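Local coordinates for protein geranyltranstransferase (Agrobacterium tumefaciens, PDB 2H8O) that probably joins geranyl diphosphate to isopentenyl diphosphate to give farnesyl diphosphate, as a prenyl-elongating member of the polyprenyl synthetase family, at residues Pro70-Glu75 with Arg144-Ala149; Gly107-Ala112 with Ser168-Leu173; Thr216-Lys221 with Ala261-Asp266. All coordinates share one frame; numbering follows the deposited sequence.

Followed from the N terminus, the chain opens contact 1 at the start of helix 71-82 and then contact 2 on helix 104-125, before either is closed. Contact 1 closes at the break between helices 142-145 and 148-167, contact 2 in the loop that follows helix 148-167, so the two cross. Contact 3 comes later, in series, joining the consecutive helices 211-237 and 241-267. In this largely helical prenyltransferase the three contacts join separate parts of the helical bundle: their centres lie about 26 to 30 Å apart and none touches another. Contacts 2 and 3 sit on opposite sides of the chain's centre, and all three reach the second subunit.

Contact 1. Residues Pro70-Glu75 with Arg144-Ala149; sequences PQNLLE and RKFDEA
Asn-72 and Phe-146 are the residues whose CA atoms come nearest, 8.5 Å apart, where the first turn of helix 71-82 faces the break between helices 142-145 and 148-167. The junction belongs to the all-alpha isoprenoid synthase fold, and here Phe-146 fills the approach to helix 71-82. It leaves helical geometry right after Lys-145, and with CG anti to its own carbonyl carbon (chi1 -61°) its ring is directed at the neighbouring helix. There it meets Asn-72 and Glu-75, and beyond them Ala-76 and His-79, positions that share one flank of helix 71-82. CZ comes 3.7 Å from the backbone C of Glu-75, and the CB of that residue lies 4.0 Å from CZ, so this end of the ring meets backbone as much as side chain. Behind Phe-146, Asp-147 is the N-cap of helix 148-167, its OD1 bonded to Thr-150 OG1. On another flank of helix 71-82, Leu-73 packs on Ile-191 of the second subunit. The Asn-72 amide plane stands 64° from the ring, and its OD1 lies in the ring plane at the edge, 3.6 Å from Phe-146 CD1 and 3.7 Å from CE1.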
ATOM      1  N   PRO A  70      11.221 -10.349   9.509  1.00 17.02           N
ATOM      2  CA  PRO A  70      12.034 -11.442   8.966  1.00 17.38           C
ATOM      3  C   PRO A  70      13.218 -10.939   8.190  1.00 17.91           C
ATOM      4  O   PRO A  70      13.091 -10.057   7.343  1.00 17.11           O
ATOM      5  CB  PRO A  70      11.071 -12.214   8.065  1.00 18.20           C
ATOM      6  CG  PRO A  70       9.717 -11.861   8.563  1.00 18.15           C
ATOM      7  CD  PRO A  70       9.824 -10.444   9.053  1.00 17.69           C
ATOM      8  N   GLN A  71      14.381 -11.499   8.487  1.00 18.11           N
ATOM      9  CA  GLN A  71      15.605 -10.884   8.029  1.00 19.45           C
ATOM     10  C   GLN A  71      15.769 -10.975   6.499  1.00 18.16           C
ATOM     11  O   GLN A  71      16.216 -10.022   5.873  1.00 18.28           O
ATOM     12  CB  GLN A  71      16.791 -11.486   8.801  1.00 20.72           C
ATOM     13  CG  GLN A  71      17.816 -10.427   9.240  1.00 27.84           C
ATOM     14  CD  GLN A  71      18.771 -10.075   8.140  1.00 33.54           C
ATOM     15  OE1 GLN A  71      19.542  -9.102   8.224  1.00 37.68           O
ATOM     16  NE2 GLN A  71      18.750 -10.884   7.085  1.00 39.09           N
ATOM     17  N   ASN A  72      15.396 -12.099   5.893  1.00 18.37           N
ATOM     18  CA  ASN A  72      15.590 -12.260   4.449  1.00 18.29           C
ATOM     19  C   ASN A  72      14.726 -11.271   3.662  1.00 17.61           C
ATOM     20  O   ASN A  72      15.195 -10.596   2.746  1.00 17.36           O
ATOM     21  CB  ASN A  72      15.309 -13.695   3.993  1.00 18.74           C
ATOM     22  CG  ASN A  72      15.680 -13.921   2.549  1.00 19.96           C
ATOM     23  OD1 ASN A  72      16.866 -13.948   2.196  1.00 23.81           O
ATOM     24  ND2 ASN A  72      14.669 -14.049   1.689  1.00 23.62           N
ATOM     25  N   LEU A  73      13.457 -11.173   4.034  1.00 16.73           N
ATOM     26  CA  LEU A  73      12.566 -10.202   3.386  1.00 16.51           C
ATOM     27  C   LEU A  73      13.074  -8.769   3.576  1.00 16.02           C
ATOM     28  O   LEU A  73      13.067  -7.957   2.651  1.00 16.10           O
ATOM     29  CB  LEU A  73      11.151 -10.340   3.934  1.00 15.97           C
ATOM     30  CG  LEU A  73      10.130  -9.372   3.321  1.00 16.27           C
ATOM     31  CD1 LEU A  73      10.086  -9.517   1.803  1.00 17.69           C
ATOM     32  CD2 LEU A  73       8.752  -9.603   3.964  1.00 16.66           C
ATOM     33  N   LEU A  74      13.518  -8.450   4.783  1.00 16.74           N
ATOM     34  CA  LEU A  74      14.072  -7.130   5.062  1.00 16.82           C
ATOM     35  C   LEU A  74      15.313  -6.851   4.208  1.00 16.52           C
ATOM     36  O   LEU A  74      15.462  -5.783   3.666  1.00 17.29           O
ATOM     37  CB  LEU A  74      14.347  -7.003   6.567  1.00 17.42           C
ATOM     38  CG  LEU A  74      14.656  -5.642   7.162  1.00 19.08           C
ATOM     39  CD1 LEU A  74      13.552  -4.667   6.847  1.00 18.74           C
ATOM     40  CD2 LEU A  74      14.887  -5.762   8.681  1.00 19.35           C
ATOM     41  N   GLU A  75      16.199  -7.831   4.054  1.00 16.04           N
ATOM     42  CA  GLU A  75      17.360  -7.671   3.159  1.00 17.03           C
ATOM     43  C   GLU A  75      16.931  -7.379   1.709  1.00 16.50           C
ATOM     44  O   GLU A  75      17.557  -6.577   1.024  1.00 17.44           O
ATOM     45  CB  GLU A  75      18.239  -8.927   3.220  1.00 17.69           C
ATOM     46  CG  GLU A  75      19.025  -9.055   4.511  1.00 20.53           C
ATOM     47  CD  GLU A  75      19.817 -10.345   4.601  1.00 22.49           C
ATOM     48  OE1 GLU A  75      19.848 -11.122   3.615  1.00 30.81           O
ATOM     49  OE2 GLU A  75      20.425 -10.602   5.682  1.00 30.03           O
ATOM     50  N   ARG A 144      16.387 -11.823  -8.829  1.00 19.03           N
ATOM     51  CA  ARG A 144      17.614 -12.556  -9.182  1.00 19.71           C
ATOM     52  C   ARG A 144      18.489 -12.820  -7.962  1.00 19.89           C
ATOM     53  O   ARG A 144      18.982 -13.935  -7.786  1.00 21.38           O
ATOM     54  CB  ARG A 144      18.393 -11.791 -10.252  1.00 20.47           C
ATOM     55  CG  ARG A 144      17.641 -11.688 -11.559  1.00 24.37           C
ATOM     56  CD  ARG A 144      17.791 -12.927 -12.383  1.00 30.56           C
ATOM     57  NE  ARG A 144      19.172 -13.047 -12.840  1.00 34.04           N
ATOM     58  CZ  ARG A 144      19.656 -14.059 -13.553  1.00 35.53           C
ATOM     59  NH1 ARG A 144      18.870 -15.073 -13.912  1.00 37.07           N
ATOM     60  NH2 ARG A 144      20.932 -14.057 -13.907  1.00 36.53           N
ATOM     61  N   LYS A 145      18.682 -11.816  -7.113  1.00 19.48           N
ATOM     62  CA  LYS A 145      19.484 -11.980  -5.895  1.00 19.59           C
ATOM     63  C   LYS A 145      18.791 -12.857  -4.831  1.00 19.28           C
ATOM     64  O   LYS A 145      19.448 -13.614  -4.099  1.00 19.55           O
ATOM     65  CB  LYS A 145      19.838 -10.603  -5.320  1.00 20.20           C
ATOM     66  CG  LYS A 145      20.700 -10.646  -4.068  1.00 20.77           C
ATOM     67  CD  LYS A 145      21.267  -9.276  -3.740  1.00 21.94           C
ATOM     68  CE  LYS A 145      22.217  -9.346  -2.528  1.00 25.96           C
ATOM     69  NZ  LYS A 145      23.558  -9.915  -2.854  1.00 29.80           N
ATOM     70  N   PHE A 146      17.465 -12.762  -4.758  1.00 18.68           N
ATOM     71  CA  PHE A 146      16.652 -13.556  -3.842  1.00 18.70           C
ATOM     72  C   PHE A 146      15.858 -14.552  -4.687  1.00 18.87           C
ATOM     73  O   PHE A 146      16.434 -15.496  -5.242  1.00 19.16           O
ATOM     74  CB  PHE A 146      15.779 -12.623  -2.970  1.00 18.53           C
ATOM     75  CG  PHE A 146      16.605 -11.694  -2.119  1.00 17.56           C
ATOM     76  CD1 PHE A 146      16.960 -12.042  -0.828  1.00 19.76           C
ATOM     77  CD2 PHE A 146      17.102 -10.513  -2.650  1.00 17.69           C
ATOM     78  CE1 PHE A 146      17.771 -11.209  -0.066  1.00 18.69           C
ATOM     79  CE2 PHE A 146      17.909  -9.673  -1.895  1.00 18.62           C
ATOM     80  CZ  PHE A 146      18.237 -10.024  -0.594  1.00 18.55           C
ATOM     81  N   ASP A 147      14.551 -14.358  -4.785  1.00 18.55           N
ATOM     82  CA  ASP A 147      13.715 -15.115  -5.711  1.00 18.48           C
ATOM     83  C   ASP A 147      12.460 -14.300  -6.020  1.00 18.20           C
ATOM     84  O   ASP A 147      12.256 -13.219  -5.444  1.00 17.01           O
ATOM     85  CB  ASP A 147      13.396 -16.529  -5.200  1.00 18.71           C
ATOM     86  CG  ASP A 147      12.655 -16.563  -3.871  1.00 21.13           C
ATOM     87  OD1 ASP A 147      11.933 -15.622  -3.495  1.00 19.27           O
ATOM     88  OD2 ASP A 147      12.747 -17.612  -3.210  1.00 25.57           O
ATOM     89  N   GLU A 148      11.630 -14.804  -6.936  1.00 18.27           N
ATOM     90  CA  GLU A 148      10.464 -14.029  -7.380  1.00 18.10           C
ATOM     91  C   GLU A 148       9.476 -13.795  -6.222  1.00 16.95           C
ATOM     92  O   GLU A 148       8.988 -12.689  -6.055  1.00 16.56           O
ATOM     93  CB  GLU A 148       9.755 -14.695  -8.564  1.00 18.69           C
ATOM     94  CG  GLU A 148      10.501 -14.553  -9.875  1.00 21.09           C
ATOM     95  CD  GLU A 148       9.772 -15.184 -11.039  1.00 21.27           C
ATOM     96  OE1 GLU A 148       8.538 -15.068 -11.118  1.00 27.67           O
ATOM     97  OE2 GLU A 148      10.456 -15.782 -11.887  1.00 27.21           O
ATOM     98  N   ALA A 149       9.181 -14.825  -5.422  1.00 16.77           N
ATOM     99  CA  ALA A 149       8.291 -14.673  -4.258  1.00 16.36           C
ATOM    100  C   ALA A 149       8.754 -13.552  -3.307  1.00 16.01           C
ATOM    101  O   ALA A 149       7.973 -12.693  -2.879  1.00 15.78           O
ATOM    102  CB  ALA A 149       8.211 -16.000  -3.489  1.00 17.13           C
TER

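Contact 2. Residues Gly107-Ala112 with Ser168-Leu173; sequences GLHVGA and SDDNPL
His-109, on helix 104-125, faces Asp-170 and Asn-171 in the loop between helices 148-167 and 175-189, and its side chain can be read outward atom by atom. CB lies 3.6 Å from Asn-171 OD1; the imidazole and amide planes are only 5° apart, yet the two groups run alongside one another, oppositely directed, instead of stacking. CG, one bond further, comes 4.1 Å from Asn-171 CA. ND1 turns back to its own helix and bonds to the carbonyl O of Glu-105, which fixes the rotation of the ring. Over one face, nearer NE2 than the ring centre, sits the carbonyl O of Asp-170, 3.7 Å from both CD2 and CE1 and 3.3 Å from NE2; lying above the plane, it is badly angled for a hydrogen bond with NE2. The tip instead meets a water, 3.3 Å from NE2, which donates to Asp-170 OD2 at 3.0 Å.

In the all-alpha isoprenoid synthase fold this is where the loop after helix 148-167 packs against helix 104-125. A type I turn from Ser-168 to Asn-171 and an inverse gamma turn centred on Pro-172 shape the loop, and Lys-178 NZ binds the carbonyl oxygens of Ser-168 and Asn-171. In Asn-171 a chi1 of -179° places CG anti to the backbone N, which lays the amide alongside His-109 CB and Val-110. Its ND2 bonds to Ile-166 O and rests 3.9 Å from Val-110 CG2, whereas the buried OD1 has no polar partner in the model. Leu-53 of helix 34-57 also packs on His-109. At the far side of the turn, Asp-169 touches Ile-183 of the second subunit.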
ATOM      1  N   GLY A 107       9.368  16.831   5.844  1.00 15.30           N
ATOM      2  CA  GLY A 107       9.806  16.680   4.451  1.00 15.59           C
ATOM      3  C   GLY A 107      10.681  15.462   4.208  1.00 15.45           C
ATOM      4  O   GLY A 107      10.498  14.730   3.229  1.00 15.98           O
ATOM      5  N   LEU A 108      11.624  15.231   5.120  1.00 15.06           N
ATOM      6  CA  LEU A 108      12.507  14.075   5.026  1.00 15.37           C
ATOM      7  C   LEU A 108      11.728  12.754   5.157  1.00 15.34           C
ATOM      8  O   LEU A 108      11.958  11.811   4.394  1.00 16.01           O
ATOM      9  CB  LEU A 108      13.601  14.167   6.084  1.00 15.32           C
ATOM     10  CG  LEU A 108      14.716  13.144   5.978  1.00 16.37           C
ATOM     11  CD1 LEU A 108      15.536  13.358   4.712  1.00 20.59           C
ATOM     12  CD2 LEU A 108      15.596  13.194   7.221  1.00 17.29           C
ATOM     13  N   HIS A 109      10.799  12.694   6.113  1.00 14.67           N
ATOM     14  CA  HIS A 109       9.996  11.479   6.319  1.00 14.76           C
ATOM     15  C   HIS A 109       9.116  11.207   5.116  1.00 14.26           C
ATOM     16  O   HIS A 109       9.051  10.074   4.636  1.00 14.98           O
ATOM     17  CB  HIS A 109       9.165  11.602   7.600  1.00 14.49           C
ATOM     18  CG  HIS A 109       9.940  11.231   8.816  1.00 15.02           C
ATOM     19  ND1 HIS A 109      11.018  11.968   9.257  1.00 17.76           N
ATOM     20  CD2 HIS A 109       9.872  10.148   9.618  1.00 14.63           C
ATOM     21  CE1 HIS A 109      11.565  11.366  10.299  1.00 15.44           C
ATOM     22  NE2 HIS A 109      10.887  10.260  10.541  1.00 18.78           N
ATOM     23  N   VAL A 110       8.431  12.244   4.622  1.00 14.27           N
ATOM     24  CA  VAL A 110       7.563  12.051   3.434  1.00 14.70           C
ATOM     25  C   VAL A 110       8.379  11.693   2.190  1.00 14.88           C
ATOM     26  O   VAL A 110       7.968  10.832   1.414  1.00 15.50           O
ATOM     27  CB  VAL A 110       6.667  13.267   3.200  1.00 14.35           C
ATOM     28  CG1 VAL A 110       5.855  13.111   1.925  1.00 13.88           C
ATOM     29  CG2 VAL A 110       5.774  13.450   4.418  1.00 14.71           C
ATOM     30  N   GLY A 111       9.551  12.308   2.018  1.00 15.07           N
ATOM     31  CA  GLY A 111      10.455  11.935   0.928  1.00 15.55           C
ATOM     32  C   GLY A 111      10.861  10.472   1.018  1.00 14.72           C
ATOM     33  O   GLY A 111      10.875   9.758   0.015  1.00 15.36           O
ATOM     34  N   ALA A 112      11.196  10.010   2.223  1.00 15.12           N
ATOM     35  CA  ALA A 112      11.565   8.602   2.415  1.00 15.21           C
ATOM     36  C   ALA A 112      10.414   7.665   2.048  1.00 15.34           C
ATOM     37  O   ALA A 112      10.614   6.643   1.420  1.00 15.48           O
ATOM     38  CB  ALA A 112      12.045   8.336   3.850  1.00 15.85           C
ATOM     39  N   SER A 168       2.928   7.767  10.575  1.00 17.04           N
ATOM     40  CA  SER A 168       3.525   7.465  11.878  0.50 17.71           C
ATOM     41  C   SER A 168       3.730   8.702  12.742  1.00 17.99           C
ATOM     42  O   SER A 168       3.957   9.803  12.249  1.00 16.95           O
ATOM     43  CB  SER A 168       4.861   6.717  11.723  0.50 17.72           C
ATOM     44  OG  SER A 168       4.640   5.341  11.464  0.50 17.48           O
ATOM     45  N   ASP A 169       3.671   8.488  14.059  1.00 19.03           N
ATOM     46  CA  ASP A 169       3.862   9.573  15.001  1.00 20.19           C
ATOM     47  C   ASP A 169       5.264  10.161  14.932  1.00 21.11           C
ATOM     48  O   ASP A 169       5.444  11.327  15.300  1.00 22.21           O
ATOM     49  CB  ASP A 169       3.580   9.113  16.425  1.00 20.95           C
ATOM     50  CG  ASP A 169       2.117   8.818  16.682  1.00 22.84           C
ATOM     51  OD1 ASP A 169       1.223   9.228  15.905  1.00 23.60           O
ATOM     52  OD2 ASP A 169       1.865   8.142  17.704  1.00 27.11           O
ATOM     53  N   ASP A 170       6.254   9.403  14.445  1.00 21.26           N
ATOM     54  CA  ASP A 170       7.608   9.974  14.311  1.00 21.83           C
ATOM     55  C   ASP A 170       7.801  10.868  13.080  1.00 21.37           C
ATOM     56  O   ASP A 170       8.882  11.434  12.894  1.00 22.17           O
ATOM     57  CB  ASP A 170       8.699   8.900  14.421  1.00 23.92           C
ATOM     58  CG  ASP A 170       8.710   7.950  13.283  1.00 27.14           C
ATOM     59  OD1 ASP A 170       7.877   8.100  12.359  1.00 32.55           O
ATOM     60  OD2 ASP A 170       9.566   7.025  13.317  1.00 35.91           O
ATOM     61  N   ASN A 171       6.754  10.991  12.255  1.00 19.84           N
ATOM     62  CA  ASN A 171       6.674  12.026  11.240  1.00 19.45           C
ATOM     63  C   ASN A 171       6.022  13.232  11.898  1.00 18.65           C
ATOM     64  O   ASN A 171       4.831  13.175  12.241  1.00 18.11           O
ATOM     65  CB  ASN A 171       5.818  11.565  10.053  1.00 18.64           C
ATOM     66  CG  ASN A 171       5.737  12.609   8.956  1.00 19.48           C
ATOM     67  OD1 ASN A 171       6.497  13.579   8.958  1.00 20.05           O
ATOM     68  ND2 ASN A 171       4.813  12.421   8.005  1.00 17.63           N
ATOM     69  N   PRO A 172       6.799  14.321  12.131  1.00 18.14           N
ATOM     70  CA  PRO A 172       6.241  15.438  12.895  1.00 18.30           C
ATOM     71  C   PRO A 172       5.350  16.309  12.036  1.00 18.80           C
ATOM     72  O   PRO A 172       5.797  17.309  11.481  1.00 19.08           O
ATOM     73  CB  PRO A 172       7.497  16.193  13.369  1.00 17.68           C
ATOM     74  CG  PRO A 172       8.491  15.957  12.288  1.00 18.00           C
ATOM     75  CD  PRO A 172       8.201  14.572  11.725  1.00 18.10           C
ATOM     76  N   LEU A 173       4.091  15.884  11.896  1.00 18.67           N
ATOM     77  CA  LEU A 173       3.133  16.502  10.989  1.00 18.54           C
ATOM     78  C   LEU A 173       1.701  16.266  11.506  1.00 18.32           C
ATOM     79  O   LEU A 173       1.379  15.183  11.979  1.00 17.92           O
ATOM     80  CB  LEU A 173       3.310  15.901   9.603  1.00 19.23           C
ATOM     81  CG  LEU A 173       2.568  16.534   8.440  1.00 19.30           C
ATOM     82  CD1 LEU A 173       3.042  17.982   8.247  1.00 21.03           C
ATOM     83  CD2 LEU A 173       2.794  15.693   7.184  1.00 18.82           C
TER
HETATM   84  O   HOH W   1      12.239   8.027  12.531  1.00 36.42           O

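Contact 3. Residues Thr216-Lys221 with Ala261-Asp266; sequences TLQAMK and ADDLLD
Gln-218 and Asp-263 share the same first torsion, chi1 -69°, which sets CG anti to the carbonyl carbon in each and sends the two side chains at one another from opposite directions. The glutamine continues extended (chi2 -179°), and that length matters, because the backbones stay far apart: the CA atoms of Gln-218 and Asp-263 are 11.0 Å from each other. Residues 262-266 read DDLLD, the second aspartate-rich DDxxD motif of the all-alpha isoprenoid synthase fold, which in relatives helps hold the magnesium ions that bind the substrate diphosphate. Asp-263 is the middle acid of the three, and here its carboxylate is directed at Gln-218 of helix 211-237. Helix 289-293 packs beside the pair, Leu-289 on Gln-218 and Val-290 on Asp-263. Ile-67 of the second subunit packs on Met-220, also on helix 211-237. Amide and carboxylate planes lie 32° apart, with Gln-218 NE2 3.4 Å from Asp-263 OD2. Asp-263 OD2 accepts a hydrogen bond from Gln-259 NE2, one turn earlier. A water bridges the pair, accepting from Gln-218 NE2 at 3.2 Å and donating to Asp-263 OD2 at 2.6 Å.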
ATOM      1  N   THR A 216      -1.562  10.253 -21.666  1.00 16.53           N
ATOM      2  CA  THR A 216      -2.249   9.729 -20.477  1.00 16.69           C
ATOM      3  C   THR A 216      -1.409   8.689 -19.747  1.00 16.57           C
ATOM      4  O   THR A 216      -1.226   8.788 -18.523  1.00 16.85           O
ATOM      5  CB  THR A 216      -3.628   9.164 -20.854  1.00 17.51           C
ATOM      6  OG1 THR A 216      -4.446  10.253 -21.313  1.00 18.44           O
ATOM      7  CG2 THR A 216      -4.316   8.441 -19.664  1.00 17.67           C
ATOM      8  N   LEU A 217      -0.891   7.690 -20.457  1.00 16.20           N
ATOM      9  CA  LEU A 217      -0.139   6.647 -19.760  1.00 17.46           C
ATOM     10  C   LEU A 217       1.149   7.203 -19.146  1.00 17.09           C
ATOM     11  O   LEU A 217       1.557   6.773 -18.050  1.00 17.27           O
ATOM     12  CB  LEU A 217       0.116   5.427 -20.638  1.00 18.16           C
ATOM     13  CG  LEU A 217       1.170   5.438 -21.731  1.00 18.19           C
ATOM     14  CD1 LEU A 217       2.554   5.177 -21.125  1.00 19.02           C
ATOM     15  CD2 LEU A 217       0.815   4.383 -22.823  1.00 19.72           C
ATOM     16  N   GLN A 218       1.776   8.165 -19.824  1.00 16.82           N
ATOM     17  CA  GLN A 218       2.968   8.826 -19.275  1.00 17.36           C
ATOM     18  C   GLN A 218       2.665   9.657 -18.019  1.00 16.50           C
ATOM     19  O   GLN A 218       3.394   9.596 -17.038  1.00 17.11           O
ATOM     20  CB  GLN A 218       3.615   9.709 -20.338  1.00 17.41           C
ATOM     21  CG  GLN A 218       4.249   8.924 -21.460  1.00 17.98           C
ATOM     22  CD  GLN A 218       4.917   9.806 -22.494  1.00 19.99           C
ATOM     23  OE1 GLN A 218       4.673  11.021 -22.572  1.00 22.44           O
ATOM     24  NE2 GLN A 218       5.770   9.195 -23.298  1.00 22.70           N
ATOM     25  N   ALA A 219       1.577  10.434 -18.060  1.00 15.95           N
ATOM     26  CA  ALA A 219       1.149  11.218 -16.901  1.00 16.18           C
ATOM     27  C   ALA A 219       0.923  10.332 -15.687  1.00 15.96           C
ATOM     28  O   ALA A 219       1.175  10.750 -14.559  1.00 16.76           O
ATOM     29  CB  ALA A 219      -0.121  12.013 -17.221  1.00 16.17           C
ATOM     30  N   MET A 220       0.472   9.097 -15.926  1.00 15.68           N
ATOM     31  CA  MET A 220       0.197   8.141 -14.857  1.00 15.57           C
ATOM     32  C   MET A 220       1.471   7.406 -14.420  1.00 16.74           C
ATOM     33  O   MET A 220       1.820   7.418 -13.236  1.00 16.08           O
ATOM     34  CB  MET A 220      -0.903   7.147 -15.293  1.00 16.22           C
ATOM     35  CG  MET A 220      -2.258   7.808 -15.574  1.00 15.64           C
ATOM     36  SD  MET A 220      -3.529   6.722 -16.345  1.00 11.43           S
ATOM     37  CE  MET A 220      -3.974   5.658 -14.954  1.00 18.36           C
ATOM     38  N   LYS A 221       2.154   6.802 -15.381  1.00 16.74           N
ATOM     39  CA  LYS A 221       3.262   5.892 -15.095  1.00 17.35           C
ATOM     40  C   LYS A 221       4.437   6.587 -14.438  1.00 17.51           C
ATOM     41  O   LYS A 221       5.068   6.044 -13.509  1.00 18.81           O
ATOM     42  CB  LYS A 221       3.761   5.228 -16.354  1.00 18.16           C
ATOM     43  CG  LYS A 221       4.778   4.128 -16.063  1.00 19.29           C
ATOM     44  CD  LYS A 221       5.063   3.321 -17.329  1.00 21.48           C
ATOM     45  CE  LYS A 221       6.163   2.246 -17.144  1.00 25.22           C
ATOM     46  NZ  LYS A 221       6.998   2.394 -15.941  1.00 30.18           N
ATOM     47  N   ALA A 261      12.719  14.221 -21.793  1.00 25.10           N
ATOM     48  CA  ALA A 261      14.177  14.159 -21.742  1.00 26.14           C
ATOM     49  C   ALA A 261      14.638  12.713 -21.827  1.00 27.05           C
ATOM     50  O   ALA A 261      15.605  12.412 -22.532  1.00 26.72           O
ATOM     51  CB  ALA A 261      14.721  14.825 -20.461  1.00 25.90           C
ATOM     52  N   ASP A 262      13.935  11.829 -21.124  1.00 28.75           N
ATOM     53  CA  ASP A 262      14.298  10.415 -21.081  1.00 29.18           C
ATOM     54  C   ASP A 262      14.109   9.766 -22.444  1.00 29.73           C
ATOM     55  O   ASP A 262      14.982   9.025 -22.910  1.00 29.66           O
ATOM     56  CB  ASP A 262      13.487   9.659 -20.026  1.00 29.87           C
ATOM     57  CG  ASP A 262      14.192   8.405 -19.550  1.00 31.60           C
ATOM     58  OD1 ASP A 262      15.305   8.539 -18.990  1.00 37.37           O
ATOM     59  OD2 ASP A 262      13.647   7.295 -19.736  1.00 36.27           O
ATOM     60  N   ASP A 263      12.977  10.050 -23.089  1.00 30.05           N
ATOM     61  CA  ASP A 263      12.702   9.490 -24.404  1.00 30.87           C
ATOM     62  C   ASP A 263      13.654  10.055 -25.460  1.00 31.55           C
ATOM     63  O   ASP A 263      14.032   9.343 -26.382  1.00 31.54           O
ATOM     64  CB  ASP A 263      11.235   9.705 -24.804  1.00 30.42           C
ATOM     65  CG  ASP A 263      10.270   8.883 -23.959  1.00 29.89           C
ATOM     66  OD1 ASP A 263      10.664   7.802 -23.462  1.00 28.75           O
ATOM     67  OD2 ASP A 263       9.112   9.318 -23.788  1.00 28.57           O
ATOM     68  N   LEU A 264      14.050  11.321 -25.316  1.00 32.84           N
ATOM     69  CA  LEU A 264      15.078  11.921 -26.184  1.00 34.21           C
ATOM     70  C   LEU A 264      16.441  11.245 -26.003  1.00 35.53           C
ATOM     71  O   LEU A 264      17.106  10.924 -26.988  1.00 35.84           O
ATOM     72  CB  LEU A 264      15.245  13.422 -25.911  1.00 34.21           C
ATOM     73  CG  LEU A 264      14.402  14.436 -26.681  1.00 34.32           C
ATOM     74  CD1 LEU A 264      14.505  14.224 -28.212  1.00 34.00           C
ATOM     75  CD2 LEU A 264      12.968  14.384 -26.249  1.00 36.05           C
ATOM     76  N   LEU A 265      16.860  11.067 -24.751  1.00 36.93           N
ATOM     77  CA  LEU A 265      18.123  10.381 -24.435  1.00 38.18           C
ATOM     78  C   LEU A 265      18.189   9.036 -25.137  1.00 39.30           C
ATOM     79  O   LEU A 265      19.156   8.745 -25.839  1.00 39.74           O
ATOM     80  CB  LEU A 265      18.285  10.148 -22.926  1.00 38.14           C
ATOM     81  CG  LEU A 265      18.829  11.273 -22.048  1.00 38.96           C
ATOM     82  CD1 LEU A 265      18.923  10.797 -20.591  1.00 39.28           C
ATOM     83  CD2 LEU A 265      20.186  11.748 -22.554  1.00 39.34           C
ATOM     84  N   ASP A 266      17.157   8.221 -24.938  1.00 40.59           N
ATOM     85  CA  ASP A 266      17.083   6.907 -25.567  1.00 41.54           C
ATOM     86  C   ASP A 266      17.157   7.022 -27.094  1.00 42.36           C
ATOM     87  O   ASP A 266      17.863   6.250 -27.742  1.00 42.65           O
ATOM     88  CB  ASP A 266      15.800   6.172 -25.144  1.00 41.89           C
ATOM     89  CG  ASP A 266      15.825   5.728 -23.686  1.00 43.05           C
ATOM     90  OD1 ASP A 266      16.894   5.801 -23.037  1.00 44.62           O
ATOM     91  OD2 ASP A 266      14.762   5.303 -23.183  1.00 45.29           O
TER
HETATM   92  O   HOH W   2       7.661  10.923 -25.163  1.00 29.78           O